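Local coordinates for protein NAD nucleotidase (Haemophilus influenzae, PDB 3ZTV) that degrades NAD to adenosine and nicotinamide riboside, acting as a zinc-dependent periplasmic 5'-nucleotidase and pyrophosphatase of broad specificity, most active on 5'-AMP, at residues P122-N127 and I153-L158; T463-Y468 and G520-K525. One frame throughout, in Å; residues are numbered along the deposited sequence.

Contact 1: residues P122-N127 and I153-L158; sequences PVLSAN and IAIIGL
Leu124 and Ile155 meet through methyl groups, CD1 of Leu124 lying 3.7 Å from CG2 of Ile155, where the two sheets of the calcineurin-like metallophosphoesterase sandwich face each other. The edge strand 123-124 of one sheet passes over strand 151-159 of the other, and the two side chains run across each other at about a right angle. Just beyond this pair the backbones close in: the Ser125 and Gly157 CA atoms are 4.1 Å apart. Gly157 has no side chain, and CB of Leu124 lies 3.9 Å from its CA. A single hydrogen bond joins the chains here, from Ala126 N to Gly157 O at 2.8 Å, its donor well above the carbonyl plane. The Ala126 methyl rests on CG2 of Ile156, 3.8 Å from CB. Thr99 OG1 ties the two segments together by a hydrogen bond with Leu124 O and a weak one with Leu158 N. The Asn127 amide is fixed at both ends, OD1 by Asp159 N and ND2 by Tyr177 O. With its CG between the backbone N and the carbonyl carbon (chi1 68°), Asn127 crosses Leu158 at about a right angle and presents CG to the CD1 methyl of Leu158 at 3.5 Å.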
ATOM      1  N   PRO A 122      27.420   0.065   8.676  1.00  7.82           N
ATOM      2  CA  PRO A 122      26.084   0.626   8.928  1.00  8.63           C
ATOM      3  C   PRO A 122      25.001  -0.033   8.081  1.00  7.51           C
ATOM      4  O   PRO A 122      25.200  -0.252   6.879  1.00  7.41           O
ATOM      5  CB  PRO A 122      26.243   2.089   8.528  1.00  8.64           C
ATOM      6  CG  PRO A 122      27.685   2.390   8.819  1.00 10.70           C
ATOM      7  CD  PRO A 122      28.424   1.119   8.436  1.00  9.17           C
ATOM      8  N   VAL A 123      23.862  -0.337   8.701  1.00  6.53           N
ATOM      9  CA  VAL A 123      22.777  -1.042   8.028  1.00  6.21           C
ATOM     10  C   VAL A 123      21.595  -0.094   7.786  1.00  5.75           C
ATOM     11  O   VAL A 123      21.203   0.670   8.683  1.00  6.27           O
ATOM     12  CB  VAL A 123      22.309  -2.270   8.849  1.00  6.65           C
ATOM     13  CG1 VAL A 123      21.253  -3.045   8.093  1.00  6.73           C
ATOM     14  CG2 VAL A 123      23.489  -3.169   9.211  1.00  8.34           C
ATOM     15  N   LEU A 124      21.024  -0.145   6.581  1.00  5.50           N
ATOM     16  CA  LEU A 124      19.854   0.661   6.226  1.00  5.42           C
ATOM     17  C   LEU A 124      18.687  -0.202   5.756  1.00  4.96           C
ATOM     18  O   LEU A 124      18.881  -1.149   4.983  1.00  6.58           O
ATOM     19  CB  LEU A 124      20.206   1.624   5.092  1.00  7.58           C
ATOM     20  CG  LEU A 124      21.408   2.540   5.275  1.00  7.47           C
ATOM     21  CD1 LEU A 124      21.684   3.305   3.975  1.00  8.87           C
ATOM     22  CD2 LEU A 124      21.181   3.494   6.430  1.00  9.74           C
ATOM     23  N   SER A 125      17.476   0.147   6.187  1.00  5.86           N
ATOM     24  CA  SER A 125      16.259  -0.457   5.641  1.00  5.19           C
ATOM     25  C   SER A 125      15.055   0.377   6.071  1.00  5.21           C
ATOM     26  O   SER A 125      14.718   0.432   7.262  1.00  7.17           O
ATOM     27  CB  SER A 125      16.087  -1.912   6.089  1.00  6.11           C
ATOM     28  OG  SER A 125      15.001  -2.492   5.396  1.00  7.80           O
ATOM     29  N   ALA A 126      14.434   1.054   5.111  1.00  4.23           N
ATOM     30  CA  ALA A 126      13.354   1.994   5.406  1.00  4.23           C
ATOM     31  C   ALA A 126      11.966   1.358   5.470  1.00  3.69           C
ATOM     32  O   ALA A 126      11.071   1.939   6.072  1.00  5.00           O
ATOM     33  CB  ALA A 126      13.355   3.139   4.395  1.00  5.96           C
ATOM     34  N   ASN A 127      11.775   0.188   4.860  1.00  4.68           N
ATOM     35  CA  ASN A 127      10.451  -0.432   4.811  1.00  4.99           C
ATOM     36  C   ASN A 127      10.365  -1.707   5.661  1.00  4.86           C
ATOM     37  O   ASN A 127       9.386  -2.461   5.564  1.00  5.81           O
ATOM     38  CB  ASN A 127       9.986  -0.695   3.367  1.00  5.32           C
ATOM     39  CG  ASN A 127      10.811  -1.761   2.661  1.00  3.94           C
ATOM     40  OD1 ASN A 127      12.013  -1.889   2.885  1.00  5.07           O
ATOM     41  ND2 ASN A 127      10.161  -2.512   1.787  1.00  5.37           N
ATOM     42  N   ILE A 153      23.971  14.280   0.370  1.00 11.08           N
ATOM     43  CA  ILE A 153      23.441  13.181  -0.418  1.00  9.25           C
ATOM     44  C   ILE A 153      22.773  12.196   0.534  1.00  9.02           C
ATOM     45  O   ILE A 153      23.356  11.815   1.549  1.00 10.55           O
ATOM     46  CB  ILE A 153      24.552  12.475  -1.225  1.00 10.68           C
ATOM     47  CG1 ILE A 153      25.276  13.483  -2.129  1.00 11.76           C
ATOM     48  CG2 ILE A 153      23.982  11.326  -2.039  1.00 10.65           C
ATOM     49  CD1 ILE A 153      26.374  12.885  -2.995  1.00 16.61           C
ATOM     50  N   ALA A 154      21.540  11.811   0.225  1.00  7.85           N
ATOM     51  CA  ALA A 154      20.828  10.845   1.051  1.00  7.22           C
ATOM     52  C   ALA A 154      20.895   9.456   0.440  1.00  7.43           C
ATOM     53  O   ALA A 154      20.853   9.297  -0.787  1.00  8.50           O
ATOM     54  CB  ALA A 154      19.377  11.275   1.223  1.00  8.08           C
ATOM     55  N   ILE A 155      20.997   8.448   1.303  1.00  6.17           N
ATOM     56  CA  ILE A 155      20.878   7.069   0.867  1.00  6.40           C
ATOM     57  C   ILE A 155      19.801   6.372   1.701  1.00  5.85           C
ATOM     58  O   ILE A 155      19.788   6.472   2.931  1.00  6.50           O
ATOM     59  CB  ILE A 155      22.231   6.331   0.909  1.00  6.99           C
ATOM     60  CG1 ILE A 155      22.075   4.899   0.389  1.00  7.04           C
ATOM     61  CG2 ILE A 155      22.843   6.388   2.287  1.00  9.90           C
ATOM     62  CD1 ILE A 155      23.390   4.230   0.017  1.00  9.04           C
ATOM     63  N   ILE A 156      18.886   5.698   1.013  1.00  5.02           N
ATOM     64  CA  ILE A 156      17.719   5.054   1.613  1.00  5.32           C
ATOM     65  C   ILE A 156      17.835   3.549   1.388  1.00  4.66           C
ATOM     66  O   ILE A 156      18.134   3.119   0.276  1.00  5.76           O
ATOM     67  CB  ILE A 156      16.417   5.539   0.924  1.00  5.40           C
ATOM     68  CG1 ILE A 156      16.259   7.055   1.022  1.00  5.70           C
ATOM     69  CG2 ILE A 156      15.179   4.841   1.484  1.00  6.00           C
ATOM     70  CD1 ILE A 156      15.261   7.591   0.028  1.00  6.90           C
ATOM     71  N   GLY A 157      17.601   2.736   2.420  1.00  4.81           N
ATOM     72  CA  GLY A 157      17.617   1.295   2.238  1.00  5.01           C
ATOM     73  C   GLY A 157      16.225   0.752   1.971  1.00  3.99           C
ATOM     74  O   GLY A 157      15.237   1.341   2.419  1.00  4.44           O
ATOM     75  N   LEU A 158      16.127  -0.389   1.290  1.00  4.11           N
ATOM     76  CA  LEU A 158      14.825  -0.973   0.961  1.00  4.19           C
ATOM     77  C   LEU A 158      14.932  -2.482   0.755  1.00  4.03           C
ATOM     78  O   LEU A 158      15.899  -2.953   0.145  1.00  4.58           O
ATOM     79  CB  LEU A 158      14.255  -0.322  -0.313  1.00  5.17           C
ATOM     80  CG  LEU A 158      12.733  -0.328  -0.513  1.00  4.59           C
ATOM     81  CD1 LEU A 158      12.043   0.647   0.433  1.00  6.62           C
ATOM     82  CD2 LEU A 158      12.387   0.024  -1.965  1.00  5.60           C
TER

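Contact 2: residues T463-Y468 and G520-K525; sequences TGAFPY and GKDGYK. With ADN (adenosine), chain D.
A carboxylate oxygen and a carbonyl oxygen stand side by side here: OD2 of Asp522 is 3.3 Å from Gly464 O, two acceptors beside the adenosine ribose. Asp522 takes both ribose hydroxyls, one on each oxygen: O3' donates to OD1 at 2.7 Å, and O2' donates to OD2 at 2.7 Å. Its chi1 of -112°, off the staggered values, puts the carboxylate in position to take both, and its backbone is in the left-handed helical region, which Asp tolerates better than most residues. Asn408 ND2 reaches both Asp522 OD2 and Gly464 O by weak hydrogen bonds. Gly464, with no side chain, lets the sugar come close, its O 3.3 Å from adenosine O2'. Next along the 3-10 turn, the Ala465 methyl packs against the backbone of Asp522, with CB 3.2 Å from its carbonyl O. Tyr524, the N-cap residue of helix 525-530, has Ala465 O at its ring edge, near the ring plane, and its CE1 is 4.1 Å from Ala465 CB. Its OH donates to Ala465 O at 2.7 Å, tilted 29° from the carbonyl plane, while Pro467 CB touches the same hydroxyl at 3.6 Å. Val449 and Ala453 of helix 443-460 also pack on Tyr524. With both carboxylate oxygens accepting from the sugar, the site suits a nucleoside with both 2' and 3' hydroxyls, consistent with recognition of ribonucleotides.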
ATOM      1  N   THR A 463      15.406 -43.452 -16.408  1.00 13.93           N
ATOM      2  CA  THR A 463      14.585 -43.857 -15.271  1.00 13.67           C
ATOM      3  C   THR A 463      14.707 -42.859 -14.126  1.00 14.44           C
ATOM      4  O   THR A 463      13.874 -42.844 -13.217  1.00 13.57           O
ATOM      5  CB  THR A 463      14.979 -45.252 -14.757  1.00 14.64           C
ATOM      6  OG1 THR A 463      16.387 -45.279 -14.494  1.00 14.42           O
ATOM      7  CG2 THR A 463      14.632 -46.320 -15.784  1.00 17.93           C
ATOM      8  N   GLY A 464      15.741 -42.025 -14.169  1.00 14.34           N
ATOM      9  CA  GLY A 464      15.955 -41.031 -13.131  1.00 13.19           C
ATOM     10  C   GLY A 464      14.875 -39.964 -13.062  1.00 11.70           C
ATOM     11  O   GLY A 464      14.826 -39.189 -12.105  1.00 12.29           O
ATOM     12  N   ALA A 465      14.011 -39.913 -14.073  1.00 11.34           N
ATOM     13  CA  ALA A 465      12.914 -38.943 -14.086  1.00 11.24           C
ATOM     14  C   ALA A 465      11.769 -39.311 -13.139  1.00 12.01           C
ATOM     15  O   ALA A 465      10.913 -38.476 -12.847  1.00 11.62           O
ATOM     16  CB  ALA A 465      12.380 -38.764 -15.501  1.00 11.38           C
ATOM     17  N   PHE A 466      11.731 -40.552 -12.668  1.00 11.50           N
ATOM     18  CA  PHE A 466      10.561 -41.010 -11.926  1.00 11.16           C
ATOM     19  C   PHE A 466      10.315 -40.134 -10.695  1.00  8.97           C
ATOM     20  O   PHE A 466      11.219 -39.939  -9.887  1.00 10.61           O
ATOM     21  CB  PHE A 466      10.685 -42.483 -11.539  1.00 11.13           C
ATOM     22  CG  PHE A 466       9.369 -43.112 -11.204  1.00 12.50           C
ATOM     23  CD1 PHE A 466       8.840 -43.008  -9.928  1.00 12.27           C
ATOM     24  CD2 PHE A 466       8.642 -43.778 -12.183  1.00 11.90           C
ATOM     25  CE1 PHE A 466       7.613 -43.569  -9.622  1.00 13.86           C
ATOM     26  CE2 PHE A 466       7.413 -44.341 -11.883  1.00 13.92           C
ATOM     27  CZ  PHE A 466       6.901 -44.234 -10.596  1.00 13.32           C
ATOM     28  N   PRO A 467       9.081 -39.607 -10.542  1.00 10.27           N
ATOM     29  CA  PRO A 467       8.801 -38.589  -9.524  1.00  9.52           C
ATOM     30  C   PRO A 467       8.305 -39.132  -8.185  1.00 10.38           C
ATOM     31  O   PRO A 467       7.501 -40.067  -8.141  1.00 11.20           O
ATOM     32  CB  PRO A 467       7.692 -37.766 -10.177  1.00  9.64           C
ATOM     33  CG  PRO A 467       6.901 -38.791 -10.934  1.00 10.94           C
ATOM     34  CD  PRO A 467       7.931 -39.793 -11.449  1.00  9.51           C
ATOM     35  N   TYR A 468       8.789 -38.532  -7.107  1.00  8.77           N
ATOM     36  CA  TYR A 468       8.296 -38.803  -5.759  1.00 10.22           C
ATOM     37  C   TYR A 468       8.065 -37.458  -5.095  1.00 11.21           C
ATOM     38  O   TYR A 468       8.783 -36.494  -5.377  1.00 11.14           O
ATOM     39  CB  TYR A 468       9.315 -39.599  -4.939  1.00 11.09           C
ATOM     40  CG  TYR A 468       9.610 -40.992  -5.459  1.00 11.00           C
ATOM     41  CD1 TYR A 468      10.467 -41.191  -6.537  1.00 11.10           C
ATOM     42  CD2 TYR A 468       9.040 -42.111  -4.861  1.00 11.59           C
ATOM     43  CE1 TYR A 468      10.744 -42.466  -7.007  1.00 10.74           C
ATOM     44  CE2 TYR A 468       9.311 -43.392  -5.330  1.00 12.57           C
ATOM     45  CZ  TYR A 468      10.163 -43.562  -6.402  1.00 12.19           C
ATOM     46  OH  TYR A 468      10.450 -44.829  -6.879  1.00 11.87           O
ATOM     47  N   GLY A 520      12.510 -28.087 -17.198  1.00 13.97           N
ATOM     48  CA  GLY A 520      11.988 -29.061 -18.138  1.00 15.26           C
ATOM     49  C   GLY A 520      12.893 -30.245 -18.420  1.00 14.36           C
ATOM     50  O   GLY A 520      12.574 -31.089 -19.257  1.00 16.09           O
ATOM     51  N   LYS A 521      14.026 -30.323 -17.731  1.00 14.18           N
ATOM     52  CA  LYS A 521      14.934 -31.446 -17.929  1.00 13.99           C
ATOM     53  C   LYS A 521      14.279 -32.750 -17.464  1.00 15.21           C
ATOM     54  O   LYS A 521      13.260 -32.728 -16.767  1.00 14.69           O
ATOM     55  CB  LYS A 521      16.253 -31.213 -17.188  1.00 14.91           C
ATOM     56  CG  LYS A 521      16.980 -29.943 -17.596  1.00 20.15           C
ATOM     57  CD  LYS A 521      17.521 -30.039 -19.006  1.00 24.02           C
ATOM     58  CE  LYS A 521      18.149 -28.720 -19.431  1.00 29.87           C
ATOM     59  NZ  LYS A 521      19.086 -28.208 -18.393  1.00 31.22           N
ATOM     60  N   ASP A 522      14.859 -33.879 -17.862  1.00 16.11           N
ATOM     61  CA  ASP A 522      14.335 -35.199 -17.507  1.00 14.46           C
ATOM     62  C   ASP A 522      12.881 -35.394 -17.948  1.00 15.46           C
ATOM     63  O   ASP A 522      12.121 -36.129 -17.314  1.00 14.48           O
ATOM     64  CB  ASP A 522      14.480 -35.457 -16.003  1.00 15.48           C
ATOM     65  CG  ASP A 522      15.489 -36.556 -15.690  1.00 14.25           C
ATOM     66  OD1 ASP A 522      16.230 -36.971 -16.611  1.00 17.33           O
ATOM     67  OD2 ASP A 522      15.550 -37.006 -14.527  1.00 13.84           O
ATOM     68  N   GLY A 523      12.494 -34.725 -19.028  1.00 14.63           N
ATOM     69  CA  GLY A 523      11.167 -34.897 -19.593  1.00 14.75           C
ATOM     70  C   GLY A 523      10.018 -34.264 -18.825  1.00 13.74           C
ATOM     71  O   GLY A 523       8.855 -34.566 -19.090  1.00 15.56           O
ATOM     72  N   TYR A 524      10.332 -33.380 -17.880  1.00 13.51           N
ATOM     73  CA  TYR A 524       9.306 -32.670 -17.125  1.00 12.74           C
ATOM     74  C   TYR A 524       8.710 -31.550 -17.987  1.00 13.21           C
ATOM     75  O   TYR A 524       8.844 -30.361 -17.683  1.00 14.11           O
ATOM     76  CB  TYR A 524       9.885 -32.135 -15.809  1.00 12.79           C
ATOM     77  CG  TYR A 524      10.033 -33.193 -14.725  1.00 11.95           C
ATOM     78  CD1 TYR A 524      10.885 -34.284 -14.892  1.00 11.32           C
ATOM     79  CD2 TYR A 524       9.325 -33.095 -13.533  1.00 11.48           C
ATOM     80  CE1 TYR A 524      11.020 -35.246 -13.896  1.00 12.09           C
ATOM     81  CE2 TYR A 524       9.450 -34.046 -12.538  1.00 11.17           C
ATOM     82  CZ  TYR A 524      10.290 -35.120 -12.727  1.00 10.10           C
ATOM     83  OH  TYR A 524      10.406 -36.059 -11.733  1.00 11.12           O
ATOM     84  N   LYS A 525       8.038 -31.951 -19.063  1.00 13.99           N
ATOM     85  CA  LYS A 525       7.535 -31.021 -20.074  1.00 15.94           C
ATOM     86  C   LYS A 525       6.716 -29.875 -19.493  1.00 15.64           C
ATOM     87  O   LYS A 525       6.907 -28.713 -19.866  1.00 15.75           O
ATOM     88  CB  LYS A 525       6.720 -31.765 -21.142  1.00 17.62           C
ATOM     89  CG  LYS A 525       7.547 -32.715 -21.996  1.00 19.29           C
ATOM     90  CD  LYS A 525       6.702 -33.395 -23.065  1.00 23.30           C
ATOM     91  CE  LYS A 525       7.532 -34.377 -23.880  1.00 24.21           C
ATOM     92  NZ  LYS A 525       6.684 -35.232 -24.755  1.00 28.32           N
TER
HETATM   93  O5' ADN D1600      22.597 -39.633 -15.187  1.00 29.03           O
HETATM   94  C5' ADN D1600      21.644 -38.691 -15.684  1.00 21.36           C
HETATM   95  C4' ADN D1600      20.466 -38.631 -14.719  1.00 18.48           C
HETATM   96  O4' ADN D1600      20.874 -38.049 -13.477  1.00 17.36           O
HETATM   97  C3' ADN D1600      19.325 -37.772 -15.229  1.00 16.87           C
HETATM   98  O3' ADN D1600      18.391 -38.546 -15.988  1.00 20.38           O
HETATM   99  C2' ADN D1600      18.699 -37.241 -13.954  1.00 14.93           C
HETATM  100  O2' ADN D1600      17.711 -38.149 -13.449  1.00 16.73           O
HETATM  101  C1' ADN D1600      19.850 -37.194 -12.967  1.00 16.23           C
HETATM  102  N9  ADN D1600      20.365 -35.810 -12.880  1.00 13.80           N
HETATM  103  C8  ADN D1600      21.357 -35.257 -13.607  1.00 15.51           C
HETATM  104  N7  ADN D1600      21.554 -33.959 -13.245  1.00 15.58           N
HETATM  105  C5  ADN D1600      20.665 -33.669 -12.268  1.00 13.72           C
HETATM  106  C6  ADN D1600      20.316 -32.501 -11.428  1.00 14.88           C
HETATM  107  N6  ADN D1600      20.955 -31.314 -11.545  1.00 14.66           N
HETATM  108  N1  ADN D1600      19.323 -32.651 -10.529  1.00 12.85           N
HETATM  109  C2  ADN D1600      18.660 -33.811 -10.377  1.00 13.68           C
HETATM  110  N3  ADN D1600      18.921 -34.908 -11.100  1.00 13.23           N
HETATM  111  C4  ADN D1600      19.897 -34.897 -12.036  1.00 14.45           C

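The two contacts sit on opposite sides of the chain's centre, about 44 Å apart between centres and about 31 Å between nearest atoms. Contact 1 belongs to the calcineurin-like phosphoesterase part, which carries the two zinc ions; the side chain of Leu158 is about 12 Å from a zinc and about 7 Å from that of His203, a probable zinc ligand. Contact 2 belongs to the C-terminal part and borders the adenosine directly, in a pocket that also includes Asn408, Phe432, Asn434 and Tyr516. One contact therefore joins two sheets of the domain that holds the zinc ions, and the other shapes the nucleoside site.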